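Local coordinates for ABC transporter, substrate-binding protein (Clostridium perfringens, PDB 4EDP) that probably binds a solute outside the cell membrane and delivers it to the membrane components of an ABC importer, at residues K78-P83 against V101-F106; S85-T90 against N268-S273; E163-I168 against K209-K214; K167-D172 against V232-S237; T260-N265 against A327-F332. All coordinates share one frame; numbering follows the deposited sequence. Where two conformers were deposited one is given.

Contact 1. Residues K78-P83 against V101-F106; sequences KMKNNP and VEAGIF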
# COMPACT_ATOMS: atom_id res chain seq x y z
N LYS A 78 7.86 5.01 -18.70
CA LYS A 78 8.63 4.44 -19.80
C LYS A 78 7.80 3.45 -20.61
O LYS A 78 7.75 3.54 -21.83
CB LYS A 78 9.91 3.76 -19.29
CG LYS A 78 10.88 3.39 -20.41
CD LYS A 78 12.20 2.78 -19.92
CE LYS A 78 12.00 1.43 -19.27
NZ LYS A 78 13.27 0.77 -18.90
N MET A 79 7.13 2.51 -19.93
CA MET A 79 6.33 1.51 -20.64
C MET A 79 5.09 2.10 -21.33
O MET A 79 4.70 1.61 -22.38
CB MET A 79 6.00 0.27 -19.78
CG MET A 79 5.09 0.48 -18.58
SD MET A 79 4.92 -1.03 -17.58
CE MET A 79 6.54 -1.18 -16.82
N LYS A 80 4.49 3.15 -20.78
CA LYS A 80 3.34 3.80 -21.43
C LYS A 80 3.74 4.50 -22.73
O LYS A 80 2.95 4.60 -23.67
CB LYS A 80 2.68 4.85 -20.53
CG LYS A 80 1.88 4.30 -19.38
CD LYS A 80 1.30 5.43 -18.51
CE LYS A 80 0.36 6.34 -19.29
NZ LYS A 80 -0.20 7.39 -18.42
N ASN A 81 4.97 5.00 -22.79
CA ASN A 81 5.44 5.72 -23.96
C ASN A 81 6.31 4.92 -24.92
O ASN A 81 6.71 5.43 -25.96
CB ASN A 81 6.20 6.98 -23.53
CG ASN A 81 5.29 8.01 -22.90
OD1 ASN A 81 4.06 7.95 -23.04
ND2 ASN A 81 5.88 8.97 -22.21
N ASN A 82 6.59 3.67 -24.59
CA ASN A 82 7.42 2.84 -25.45
C ASN A 82 6.54 1.92 -26.27
O ASN A 82 5.87 1.06 -25.73
CB ASN A 82 8.41 2.02 -24.61
CG ASN A 82 9.37 1.20 -25.47
OD1 ASN A 82 9.31 1.22 -26.69
ND2 ASN A 82 10.25 0.46 -24.81
N PRO A 83 6.52 2.10 -27.60
CA PRO A 83 5.69 1.23 -28.43
C PRO A 83 6.19 -0.22 -28.48
O PRO A 83 5.40 -1.15 -28.72
CB PRO A 83 5.76 1.87 -29.82
CG PRO A 83 7.05 2.63 -29.84
CD PRO A 83 7.30 3.06 -28.41
N VAL A 101 -3.51 0.11 -16.27
CA VAL A 101 -4.72 -0.55 -16.75
C VAL A 101 -5.48 0.43 -17.64
O VAL A 101 -5.88 0.10 -18.76
CB VAL A 101 -5.64 -1.04 -15.60
CG1 VAL A 101 -7.02 -1.44 -16.13
CG2 VAL A 101 -5.00 -2.19 -14.82
N GLU A 102 -5.67 1.64 -17.12
CA GLU A 102 -6.37 2.70 -17.85
C GLU A 102 -5.70 3.04 -19.19
O GLU A 102 -6.37 3.35 -20.19
CB GLU A 102 -6.42 3.96 -16.97
CG GLU A 102 -7.05 5.20 -17.60
CD GLU A 102 -8.53 5.04 -17.84
OE1 GLU A 102 -9.16 4.19 -17.17
OE2 GLU A 102 -9.07 5.80 -18.68
N ALA A 103 -4.37 2.97 -19.21
CA ALA A 103 -3.58 3.27 -20.40
C ALA A 103 -3.63 2.16 -21.45
O ALA A 103 -3.23 2.36 -22.60
CB ALA A 103 -2.15 3.56 -20.00
N GLY A 104 -4.09 0.98 -21.04
CA GLY A 104 -4.22 -0.15 -21.95
C GLY A 104 -2.95 -0.97 -22.10
O GLY A 104 -2.79 -1.67 -23.10
N ILE A 105 -2.08 -0.88 -21.10
CA ILE A 105 -0.79 -1.56 -21.09
C ILE A 105 -0.79 -3.00 -20.59
O ILE A 105 0.10 -3.78 -20.93
CB ILE A 105 0.19 -0.83 -20.14
CG1 ILE A 105 0.25 0.65 -20.50
CG2 ILE A 105 1.58 -1.48 -20.18
CD1 ILE A 105 0.58 0.91 -21.94
N PHE A 106 -1.80 -3.34 -19.79
CA PHE A 106 -1.87 -4.64 -19.15
C PHE A 106 -3.06 -5.49 -19.58
O PHE A 106 -4.13 -4.98 -19.89
CB PHE A 106 -1.97 -4.48 -17.62
CG PHE A 106 -0.87 -3.65 -17.02
CD1 PHE A 106 0.45 -3.88 -17.35
CD2 PHE A 106 -1.15 -2.72 -16.03
CE1 PHE A 106 1.47 -3.14 -16.78
CE2 PHE A 106 -0.13 -1.97 -15.44
CZ PHE A 106 1.18 -2.19 -15.81
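Met-79 and Lys-80, on helix 72-81, meet Ala-103 at the end of helix 94-103 and Ile-105 and Phe-106 just after it, and apolar contact does nearly all the work. The thioether of Met-79 is the first element: SD lies 4.1 Å from CE1 of Phe-106, a Met-aromatic contact in which the sulfur sits oblique to the ring, 71° off its normal, and the two side chains cross at about a right angle. SD also comes within 4.3 Å of Ile-105 CG2. With CG set between the backbone N and carbonyl carbon (chi1 66°) and chi2 extended, the Met-79 chain carries its sulfur across to both partners.

Aliphatic packing is the second element. Ile-105 CD1 reaches the helix backbone itself, 4.0 Å from Lys-80 CA, while CG1 of Ile-105 lies 4.2 Å from CG of Lys-80. The lysine contributes methylenes rather than charge: its chain kinks at chi3 (61°), and CE passes 3.8 Å from Ala-103 CB.

Backbone geometry supplies the third. Gly-104, with positive phi, ends helix 94-103 in a Schellman motif, its N bonded to Val-101 O at 3.0 Å, and the turn delivers Ile-105 and Phe-106 to helix 72-81.

No hydrogen bond or salt bridge spans the two segments, so their mutual hold rests on dispersion and the fit of hydrocarbon and sulfur, grading from buried Met-79 and Phe-106 to exposed Lys-80.

Contact 2. Residues S85-T90 against N268-S273; sequences SQIDIT and NINKNS. With ACT (acetate ion), chain H.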
# COMPACT_ATOMS: atom_id res chain seq x y z
N SER A 85 7.98 -1.99 -25.87
CA SER A 85 8.41 -2.46 -24.56
C SER A 85 8.63 -3.98 -24.54
O SER A 85 7.84 -4.72 -25.09
CB SER A 85 7.37 -2.06 -23.51
OG SER A 85 7.77 -2.49 -22.22
N GLN A 86 9.72 -4.43 -23.92
CA GLN A 86 10.03 -5.87 -23.85
C GLN A 86 9.71 -6.48 -22.48
O GLN A 86 10.06 -7.63 -22.19
CB GLN A 86 11.50 -6.10 -24.16
CG GLN A 86 11.96 -5.35 -25.40
CD GLN A 86 13.27 -5.85 -25.94
OE1 GLN A 86 13.34 -6.95 -26.51
NE2 GLN A 86 14.31 -5.03 -25.85
N ILE A 87 9.05 -5.70 -21.64
CA ILE A 87 8.67 -6.14 -20.31
C ILE A 87 7.54 -7.19 -20.39
O ILE A 87 6.60 -7.03 -21.16
CB ILE A 87 8.25 -4.93 -19.44
CG1 ILE A 87 9.45 -3.98 -19.26
CG2 ILE A 87 7.73 -5.38 -18.08
CD1 ILE A 87 9.12 -2.75 -18.46
N ASP A 88 7.66 -8.25 -19.59
CA ASP A 88 6.66 -9.33 -19.52
C ASP A 88 5.72 -9.13 -18.32
O ASP A 88 4.49 -9.24 -18.43
CB ASP A 88 7.37 -10.68 -19.42
CG ASP A 88 8.15 -11.03 -20.68
OD1 ASP A 88 7.52 -11.03 -21.77
OD2 ASP A 88 9.36 -11.35 -20.59
N ILE A 89 6.29 -8.87 -17.16
CA ILE A 89 5.46 -8.63 -16.00
C ILE A 89 5.92 -7.39 -15.26
O ILE A 89 7.12 -7.08 -15.23
CB ILE A 89 5.36 -9.80 -15.04
CG1 ILE A 89 6.69 -10.13 -14.42
CG2 ILE A 89 4.75 -11.03 -15.72
CD1 ILE A 89 6.53 -10.95 -13.19
N THR A 90 4.96 -6.71 -14.64
CA THR A 90 5.21 -5.45 -13.98
C THR A 90 4.69 -5.38 -12.55
O THR A 90 3.50 -5.62 -12.29
CB THR A 90 4.52 -4.33 -14.79
OG1 THR A 90 5.07 -4.29 -16.12
CG2 THR A 90 4.70 -2.97 -14.12
N ASN A 268 1.15 -7.31 -12.78
CA ASN A 268 0.42 -7.36 -14.04
C ASN A 268 1.22 -7.97 -15.18
O ASN A 268 2.46 -7.97 -15.16
CB ASN A 268 0.03 -5.93 -14.44
CG ASN A 268 -1.21 -5.47 -13.77
OD1 ASN A 268 -2.31 -5.78 -14.25
ND2 ASN A 268 -1.07 -4.71 -12.67
N ILE A 269 0.50 -8.51 -16.15
CA ILE A 269 1.11 -9.04 -17.35
C ILE A 269 1.00 -7.99 -18.44
O ILE A 269 -0.09 -7.50 -18.75
CB ILE A 269 0.44 -10.35 -17.85
CG1 ILE A 269 0.58 -11.46 -16.81
CG2 ILE A 269 1.08 -10.79 -19.17
CD1 ILE A 269 -0.01 -12.82 -17.23
N ASN A 270 2.13 -7.61 -19.02
CA ASN A 270 2.11 -6.61 -20.09
C ASN A 270 1.48 -7.15 -21.36
O ASN A 270 1.74 -8.27 -21.78
CB ASN A 270 3.51 -6.05 -20.37
CG ASN A 270 4.06 -5.34 -19.19
OD1 ASN A 270 4.21 -5.93 -18.11
ND2 ASN A 270 4.40 -4.06 -19.37
N LYS A 271 0.62 -6.34 -21.95
CA LYS A 271 -0.12 -6.71 -23.13
C LYS A 271 0.80 -7.06 -24.31
O LYS A 271 0.47 -7.94 -25.12
CB LYS A 271 -1.09 -5.58 -23.48
CG LYS A 271 -2.05 -5.89 -24.60
CD LYS A 271 -3.10 -4.78 -24.73
CE LYS A 271 -4.01 -4.71 -23.51
NZ LYS A 271 -5.02 -3.62 -23.64
N ASN A 272 1.97 -6.42 -24.38
CA ASN A 272 2.91 -6.67 -25.48
C ASN A 272 3.82 -7.89 -25.23
O ASN A 272 4.62 -8.26 -26.08
CB ASN A 272 3.74 -5.39 -25.73
CG ASN A 272 4.47 -5.40 -27.06
OD1 ASN A 272 3.94 -5.87 -28.07
ND2 ASN A 272 5.69 -4.86 -27.08
N SER A 273 3.69 -8.52 -24.06
CA SER A 273 4.51 -9.69 -23.74
C SER A 273 4.37 -10.82 -24.75
O SER A 273 3.28 -11.11 -25.23
CB SER A 273 4.13 -10.25 -22.37
OG SER A 273 4.88 -11.42 -22.10
C ACT H . -7.83 -2.40 -21.25
O ACT H . -7.90 -3.58 -20.85
OXT ACT H . -7.33 -2.25 -22.38
CH3 ACT H . -8.30 -1.23 -20.43
O HOH W 1 7.42 -7.56 -25.70
O HOH W 2 1.35 -3.97 -11.38
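Asp-88 and Ser-273 meet through their side chains, the one just before strand 89-93 and the other in the turn that follows strand 262-269. From the aspartate CB, 3.7 Å from Ser-273 OG, the chain runs beside its own backbone N (chi1 -67°) to the carboxylate. There OD1 accepts from Ser-273 OG at 2.7 Å, on the anti side and 22° out of the carboxylate plane. Asn-275 ND2 also donates to OD1, and OD2 takes the backbone N of Val-38, so both carboxylate oxygens of this buried group have partners.

The main chain of Asp-88 joins in: its O accepts from Asn-270 N at 2.9 Å. Next comes the antiparallel ladder, with Ile-89 and Ile-269 a non-hydrogen-bonded pair and Thr-90 and Asn-268 a hydrogen-bonded one, Thr-90 N to Asn-268 O 2.8 Å. At the far end Asn-272 ND2 reaches a lone pair of Ser-85 O at 2.9 Å, though the bond is bent to 138° at the hydrogen, and a water links that same oxygen to Asn-272 O.

Asn-270 to Ser-273 form a type I turn. This turn closes off the end of the antiparallel pair 89-93/262-269 within the sheet of an α/β lobe, as in periplasmic-binding-protein folds, where a late strand returns to the first lobe.

Contact 3. Residues E163-I168 against K209-K214; sequences ELKNKI and KPNVVK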
# COMPACT_ATOMS: atom_id res chain seq x y z
N GLU A 163 -8.01 18.89 22.14
CA GLU A 163 -6.80 18.71 22.94
C GLU A 163 -5.56 18.43 22.09
O GLU A 163 -4.41 18.54 22.58
CB GLU A 163 -6.95 17.57 23.95
CG GLU A 163 -7.93 17.80 25.06
CD GLU A 163 -9.41 17.59 24.69
OE1 GLU A 163 -9.76 17.19 23.55
OE2 GLU A 163 -10.22 17.83 25.62
N LEU A 164 -5.76 18.06 20.82
CA LEU A 164 -4.63 17.76 19.94
C LEU A 164 -4.09 18.94 19.10
O LEU A 164 -3.42 18.71 18.09
CB LEU A 164 -4.96 16.57 19.05
CG LEU A 164 -5.06 15.21 19.73
CD1 LEU A 164 -5.70 14.18 18.81
CD2 LEU A 164 -3.69 14.73 20.20
N LYS A 165 -4.39 20.18 19.51
CA LYS A 165 -3.85 21.35 18.79
C LYS A 165 -2.34 21.20 18.65
O LYS A 165 -1.66 20.92 19.64
CB LYS A 165 -4.04 22.66 19.54
CG LYS A 165 -5.40 23.08 19.96
CD LYS A 165 -6.31 23.27 18.81
CE LYS A 165 -7.62 23.93 19.28
NZ LYS A 165 -8.65 23.96 18.19
N ASN A 166 -1.83 21.39 17.44
CA ASN A 166 -0.40 21.34 17.19
C ASN A 166 0.24 20.03 17.66
O ASN A 166 1.37 20.05 18.13
CB ASN A 166 0.30 22.49 17.94
CG ASN A 166 -0.40 23.84 17.78
OD1 ASN A 166 -0.67 24.53 18.78
ND2 ASN A 166 -0.67 24.23 16.55
N LYS A 167 -0.44 18.89 17.51
CA LYS A 167 0.14 17.62 18.02
C LYS A 167 0.08 16.41 17.09
O LYS A 167 0.50 15.32 17.49
CB LYS A 167 -0.52 17.27 19.36
CG LYS A 167 -0.11 18.12 20.51
CD LYS A 167 -0.80 17.67 21.79
CE LYS A 167 -0.06 18.16 23.03
NZ LYS A 167 0.15 19.62 23.03
N ILE A 168 -0.45 16.54 15.87
CA ILE A 168 -0.48 15.37 14.98
C ILE A 168 0.20 15.58 13.63
O ILE A 168 0.39 16.70 13.18
CB ILE A 168 -1.95 14.85 14.70
CG1 ILE A 168 -2.69 15.66 13.64
CG2 ILE A 168 -2.78 14.76 16.01
CD1 ILE A 168 -4.09 15.07 13.31
N LYS A 209 -7.21 21.12 10.60
CA LYS A 209 -6.03 21.99 10.51
C LYS A 209 -5.36 22.43 11.80
O LYS A 209 -4.14 22.40 11.88
CB LYS A 209 -6.28 23.23 9.66
CG LYS A 209 -6.54 22.98 8.17
CD LYS A 209 -6.96 24.28 7.44
CE LYS A 209 -5.90 25.38 7.50
NZ LYS A 209 -4.59 24.98 6.88
N PRO A 210 -6.13 22.87 12.81
CA PRO A 210 -5.45 23.28 14.05
C PRO A 210 -4.61 22.23 14.73
O PRO A 210 -3.68 22.58 15.49
CB PRO A 210 -6.60 23.71 14.97
CG PRO A 210 -7.69 24.09 14.04
CD PRO A 210 -7.57 23.15 12.85
N ASN A 211 -4.90 20.95 14.49
CA ASN A 211 -4.15 19.87 15.11
C ASN A 211 -2.94 19.38 14.31
O ASN A 211 -2.07 18.67 14.85
CB ASN A 211 -5.11 18.69 15.32
CG ASN A 211 -6.21 19.00 16.31
OD1 ASN A 211 -6.23 20.09 16.90
ND2 ASN A 211 -7.12 18.04 16.50
N VAL A 212 -2.88 19.72 13.03
CA VAL A 212 -1.81 19.23 12.15
C VAL A 212 -0.53 20.07 12.20
O VAL A 212 -0.52 21.23 11.84
CB VAL A 212 -2.30 19.15 10.70
CG1 VAL A 212 -1.19 18.61 9.81
CG2 VAL A 212 -3.51 18.25 10.63
N VAL A 213 0.53 19.46 12.68
CA VAL A 213 1.85 20.09 12.76
C VAL A 213 2.45 20.09 11.37
O VAL A 213 3.03 21.08 10.93
CB VAL A 213 2.75 19.30 13.71
CG1 VAL A 213 4.18 19.79 13.63
CG2 VAL A 213 2.20 19.42 15.11
N LYS A 214 2.34 18.96 10.69
CA LYS A 214 2.77 18.90 9.31
C LYS A 214 2.23 17.68 8.60
O LYS A 214 1.79 16.71 9.23
CB LYS A 214 4.28 18.90 9.18
CG LYS A 214 4.95 17.63 9.64
CD LYS A 214 6.46 17.69 9.39
CE LYS A 214 6.79 17.85 7.91
NZ LYS A 214 8.26 17.78 7.70
O HOH W 3 -8.65 21.30 17.08
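Asn-211 lies across the turn at Leu-164 and Lys-165, its amide brought up against both residues. CB of Asn-211 packs 3.2 Å from Leu-164 O, and the amide is held by bonds beyond the two segments: ND2 donates to Leu-159 O and Lys-161 O. OD1 meets a water at 2.7 Å that in turn accepts from Lys-165 NZ, so the lysine ammonium and the amide oxygen are joined through solvent. To get there Lys-165 bends at chi2 (-62°) and runs obliquely past Asn-211 and the ring of Pro-210, with NZ 3.8 Å from Pro-210 CB.

Behind these side chains the backbones close up. Leu-164 to Lys-167 make a type II turn, and from it Asn-166 N donates to Pro-210 O. Asn-211 O then takes Ile-168 N, plus a weaker bond from Lys-167 N. Ile-168 O in turn accepts Val-213 N at 2.8 Å. The bonds Ile-168 N to Asn-211 O and Val-213 N to Ile-168 O make the parallel bridge of Ile-168 with Val-212 that starts the pairing of strands 168-171 and 212-216, as in the α/β second lobe of a solute-binding protein; helices fill most of the chain between them.

On the sheet face shared by that pair, Ile-168 turns CG1 between its own N and carbonyl carbon (chi1 80°), which lays it 3.3 Å from Asn-211 O and 4.1 Å from Val-212 CG2. Val-213 sits where the chain turns a corner, and its CG2 presses on Asn-166 O at 3.2 Å, with Met-225 of helix 219-227 and Ile-231 also touching its side chain.

Contact 4. Residues K167-D172 against V232-S237; sequences KIAIPD and VAAVAS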
# COMPACT_ATOMS: atom_id res chain seq x y z
N LYS A 167 -0.44 18.89 17.51
CA LYS A 167 0.14 17.62 18.02
C LYS A 167 0.08 16.41 17.09
O LYS A 167 0.50 15.32 17.49
CB LYS A 167 -0.52 17.27 19.36
CG LYS A 167 -0.11 18.12 20.51
CD LYS A 167 -0.80 17.67 21.79
CE LYS A 167 -0.06 18.16 23.03
NZ LYS A 167 0.15 19.62 23.03
N ILE A 168 -0.45 16.54 15.87
CA ILE A 168 -0.48 15.37 14.98
C ILE A 168 0.20 15.58 13.63
O ILE A 168 0.39 16.70 13.18
CB ILE A 168 -1.95 14.85 14.70
CG1 ILE A 168 -2.69 15.66 13.64
CG2 ILE A 168 -2.78 14.76 16.01
CD1 ILE A 168 -4.09 15.07 13.31
N ALA A 169 0.60 14.47 13.03
CA ALA A 169 1.15 14.46 11.68
C ALA A 169 0.30 13.50 10.84
O ALA A 169 -0.11 12.44 11.33
CB ALA A 169 2.63 14.03 11.66
N ILE A 170 0.05 13.88 9.59
CA ILE A 170 -0.73 13.07 8.66
C ILE A 170 0.05 12.96 7.34
O ILE A 170 0.86 13.83 7.00
CB ILE A 170 -2.16 13.64 8.44
CG1 ILE A 170 -2.11 15.00 7.73
CG2 ILE A 170 -2.91 13.76 9.80
CD1 ILE A 170 -3.49 15.68 7.51
N PRO A 171 -0.17 11.87 6.60
CA PRO A 171 0.51 11.69 5.34
C PRO A 171 0.02 12.67 4.29
O PRO A 171 -1.18 12.99 4.24
CB PRO A 171 0.13 10.25 4.94
CG PRO A 171 -1.17 10.04 5.57
CD PRO A 171 -1.06 10.73 6.91
N ASP A 172 0.94 13.15 3.46
CA ASP A 172 0.57 14.09 2.42
C ASP A 172 -0.24 13.38 1.34
O ASP A 172 -0.15 12.15 1.17
CB ASP A 172 1.80 14.72 1.79
CG ASP A 172 1.44 15.88 0.89
OD1 ASP A 172 0.75 16.81 1.36
OD2 ASP A 172 1.84 15.85 -0.29
N VAL A 232 2.29 14.02 19.25
CA VAL A 232 1.79 13.00 20.16
C VAL A 232 1.16 11.86 19.36
O VAL A 232 1.05 10.73 19.85
CB VAL A 232 0.68 13.59 21.06
CG1 VAL A 232 -0.17 12.51 21.68
CG2 VAL A 232 1.31 14.51 22.11
N ALA A 233 0.72 12.16 18.13
CA ALA A 233 0.08 11.15 17.28
C ALA A 233 0.34 11.34 15.80
O ALA A 233 0.55 12.46 15.33
CB ALA A 233 -1.45 11.15 17.51
N ALA A 234 0.34 10.24 15.06
CA ALA A 234 0.49 10.30 13.61
C ALA A 234 -0.28 9.18 12.92
O ALA A 234 -0.33 8.05 13.42
CB ALA A 234 1.98 10.24 13.17
N VAL A 235 -0.90 9.50 11.79
CA VAL A 235 -1.52 8.46 10.97
C VAL A 235 -0.33 7.94 10.18
O VAL A 235 0.30 8.70 9.45
CB VAL A 235 -2.61 9.01 10.04
CG1 VAL A 235 -3.06 7.94 9.05
CG2 VAL A 235 -3.77 9.57 10.84
N ALA A 236 -0.01 6.67 10.33
CA ALA A 236 1.19 6.12 9.71
C ALA A 236 1.09 4.63 9.42
O ALA A 236 0.32 3.90 10.03
CB ALA A 236 2.35 6.36 10.64
N SER A 237 1.94 4.19 8.51
CA SER A 237 1.98 2.80 8.10
C SER A 237 2.56 1.87 9.15
O SER A 237 3.25 2.30 10.08
CB SER A 237 2.84 2.68 6.84
OG SER A 237 4.22 2.94 7.15
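Two neighbouring parallel strands, 168-171 and 233-237, lie side by side in the sheet, with Ile-168 facing Ala-233 and Ala-169 facing Ala-234. Their axes run 4.7 Å apart at 12°. Lys-167 O opens the ladder by accepting twice, from Val-232 N at 2.8 Å and from Ala-233 N at 3.2 Å. Ala-169 then gives its N to Ala-233 O and its O to Val-235 N, both at 3.1 Å.

Strand 168-171 lies between 212-216 and 233-237 in the parallel part of the sheet of an α/β lobe, consistent with the solute-binding-protein fold. Ala-169 CB and Ala-234 CB stand 4.1 Å apart on one face, where Leu-222 of helix 219-227 touches both methyls. On the other, Ile-168 CG2 touches Ala-233 CB.

At one end Lys-167 lies alongside Val-232, pointing the same way; chi1 (-73°) and an extended chi2 set CD 3.8 Å from Val-232 CG2, and the bend at chi4 (54°) turns only NZ. At the other, the Pro-171 ring crosses Val-235, its CD 3.9 Å from Val-235 CB, while Val-235 O accepts from the hydroxyl of Tyr-216 in strand 212-216.

Contact 5. Residues T260-N265 against A327-F332; sequences TYLNFN and AKVIDF. With ACT (acetate ion), chain G.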
# COMPACT_ATOMS: atom_id res chain seq x y z
N THR A 260 -9.02 -0.27 9.76
CA THR A 260 -7.87 0.37 9.13
C THR A 260 -8.10 0.39 7.61
O THR A 260 -9.15 -0.07 7.12
CB THR A 260 -6.55 -0.43 9.38
OG1 THR A 260 -5.43 0.30 8.86
CG2 THR A 260 -6.61 -1.75 8.70
N TYR A 261 -7.17 1.02 6.90
CA TYR A 261 -7.17 1.08 5.44
C TYR A 261 -5.95 0.34 4.92
O TYR A 261 -4.85 0.49 5.44
CB TYR A 261 -7.13 2.53 4.93
CG TYR A 261 -8.45 3.24 5.08
CD1 TYR A 261 -8.85 3.75 6.31
CD2 TYR A 261 -9.29 3.41 3.99
CE1 TYR A 261 -10.07 4.39 6.45
CE2 TYR A 261 -10.52 4.06 4.12
CZ TYR A 261 -10.89 4.55 5.34
OH TYR A 261 -12.09 5.19 5.50
N LEU A 262 -6.17 -0.51 3.92
CA LEU A 262 -5.10 -1.25 3.31
C LEU A 262 -4.67 -0.62 2.00
O LEU A 262 -5.43 0.12 1.37
CB LEU A 262 -5.56 -2.67 2.96
CG LEU A 262 -6.19 -3.49 4.08
CD1 LEU A 262 -6.60 -4.88 3.55
CD2 LEU A 262 -5.24 -3.58 5.26
N ASN A 263 -3.43 -0.91 1.61
CA ASN A 263 -2.94 -0.58 0.27
C ASN A 263 -2.23 -1.85 -0.21
O ASN A 263 -1.77 -2.66 0.61
CB ASN A 263 -2.09 0.68 0.19
CG ASN A 263 -0.82 0.59 0.96
OD1 ASN A 263 0.20 0.08 0.46
ND2 ASN A 263 -0.82 1.17 2.16
N PHE A 264 -2.20 -2.04 -1.52
CA PHE A 264 -1.60 -3.23 -2.13
C PHE A 264 -0.56 -2.90 -3.19
O PHE A 264 -0.59 -1.82 -3.78
CB PHE A 264 -2.70 -4.01 -2.90
CG PHE A 264 -3.91 -4.39 -2.05
CD1 PHE A 264 -3.82 -5.38 -1.10
CD2 PHE A 264 -5.13 -3.78 -2.24
CE1 PHE A 264 -4.91 -5.74 -0.32
CE2 PHE A 264 -6.22 -4.14 -1.46
CZ PHE A 264 -6.10 -5.11 -0.49
N ASN A 265 0.33 -3.86 -3.44
CA ASN A 265 1.23 -3.80 -4.58
C ASN A 265 0.73 -4.99 -5.41
O ASN A 265 0.37 -6.03 -4.86
CB ASN A 265 2.71 -3.96 -4.22
CG ASN A 265 3.22 -2.80 -3.40
OD1 ASN A 265 2.68 -1.69 -3.46
ND2 ASN A 265 4.29 -3.03 -2.67
N ALA A 327 -10.62 -4.46 7.72
CA ALA A 327 -10.09 -3.32 6.98
C ALA A 327 -10.92 -2.88 5.80
O ALA A 327 -11.74 -3.63 5.29
CB ALA A 327 -8.65 -3.61 6.48
N LYS A 328 -10.66 -1.65 5.39
CA LYS A 328 -11.29 -1.02 4.26
C LYS A 328 -10.29 -0.93 3.11
O LYS A 328 -9.08 -0.82 3.33
CB LYS A 328 -11.77 0.36 4.66
CG LYS A 328 -12.93 0.27 5.65
CD LYS A 328 -13.44 1.57 6.17
CE LYS A 328 -14.52 1.23 7.21
NZ LYS A 328 -14.98 2.32 8.05
N VAL A 329 -10.79 -1.06 1.88
CA VAL A 329 -9.93 -0.94 0.70
C VAL A 329 -10.38 0.26 -0.13
O VAL A 329 -11.54 0.67 -0.09
CB VAL A 329 -9.92 -2.21 -0.18
CG1 VAL A 329 -9.37 -3.43 0.64
CG2 VAL A 329 -11.30 -2.50 -0.71
N ILE A 330 -9.45 0.81 -0.90
CA ILE A 330 -9.73 1.98 -1.73
C ILE A 330 -9.93 1.61 -3.20
O ILE A 330 -9.24 0.74 -3.72
CB ILE A 330 -8.60 3.00 -1.59
CG1 ILE A 330 -8.61 3.56 -0.15
CG2 ILE A 330 -8.76 4.16 -2.57
CD1 ILE A 330 -7.52 4.54 0.11
N ASP A 331 -10.91 2.24 -3.85
CA ASP A 331 -11.16 2.01 -5.27
C ASP A 331 -10.30 3.00 -6.05
O ASP A 331 -10.67 4.18 -6.19
CB ASP A 331 -12.64 2.23 -5.59
CG ASP A 331 -12.96 2.10 -7.07
OD1 ASP A 331 -12.03 1.97 -7.91
OD2 ASP A 331 -14.16 2.14 -7.41
N PHE A 332 -9.15 2.54 -6.53
CA PHE A 332 -8.26 3.44 -7.27
C PHE A 332 -8.72 3.85 -8.66
O PHE A 332 -8.25 4.85 -9.21
CB PHE A 332 -6.82 2.95 -7.23
CG PHE A 332 -6.16 3.26 -5.95
CD1 PHE A 332 -5.65 4.53 -5.73
CD2 PHE A 332 -6.09 2.33 -4.94
CE1 PHE A 332 -5.05 4.84 -4.54
CE2 PHE A 332 -5.51 2.63 -3.76
CZ PHE A 332 -4.99 3.89 -3.55
C ACT G . -13.78 4.03 -2.40
O ACT G . -12.56 4.09 -2.44
OXT ACT G . -14.28 2.91 -2.65
CH3 ACT G . -14.60 5.23 -2.02
O HOH W 4 -7.03 -0.42 -0.78
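The touching parts of the two backbones, 260-264 and 327-330, run 53° apart end to end and make a single bridge at Tyr-261 and Lys-328, closed by Lys-328 N to Thr-260 O at 2.8 Å and Leu-262 N to Lys-328 O at 3.0 Å. Farther on the chains part, and a water spans them between Leu-262 O and Ile-330 N.

The Tyr-261 ring takes Lys-328 over one face: CB lies 4.2 Å from the ring centroid, 20° off the normal, a CH-pi contact. Extended past CG, the lysine runs on with CD 3.9 Å from Tyr-261 OH, and Glu-187 of helix 178-189 pairs with both tips, a salt bridge to NZ and a hydrogen bond from OH. Ile-330 CG1 comes to the ring edge.

Ala-327 CB is wedged between Leu-262 CG, at a tight 3.4 Å, and Thr-260 CG2. Val-329 CG1, placed beside its own backbone N (chi1 -62°), meets the edge of the Phe-264 ring, 3.8 Å from CZ.

Near the centre of the chain, strand 262-269 is thus joined to the segment leading into helix 332-350, a pairing of connecting segments consistent with the interlobe hinge region of a solute-binding protein.

The five contacts fall into two groups with one between them. Contacts 1 and 2 touch, centres 9 Å apart: Ile-105 O lies 2.8 Å from Lys-271 N, probably a hydrogen bond, and Met-79 CE reaches Ile-87 CD1. Contacts 3 and 4, centres also 9 Å apart, share Lys-167 and Ile-168, so strand 168-171 is flanked by 212-216 and 233-237. Contacts 2 and 4 are about 37 Å apart between centres, on opposite sides of the chain's centre. Contact 5 is intermediate, its centre about 25 Å from contact 2 and 18 Å from contact 4; strand 262-269 runs from it to contact 2. The acetates beside contacts 2 and 5, probably from the crystallisation liquor, do not identify the solute.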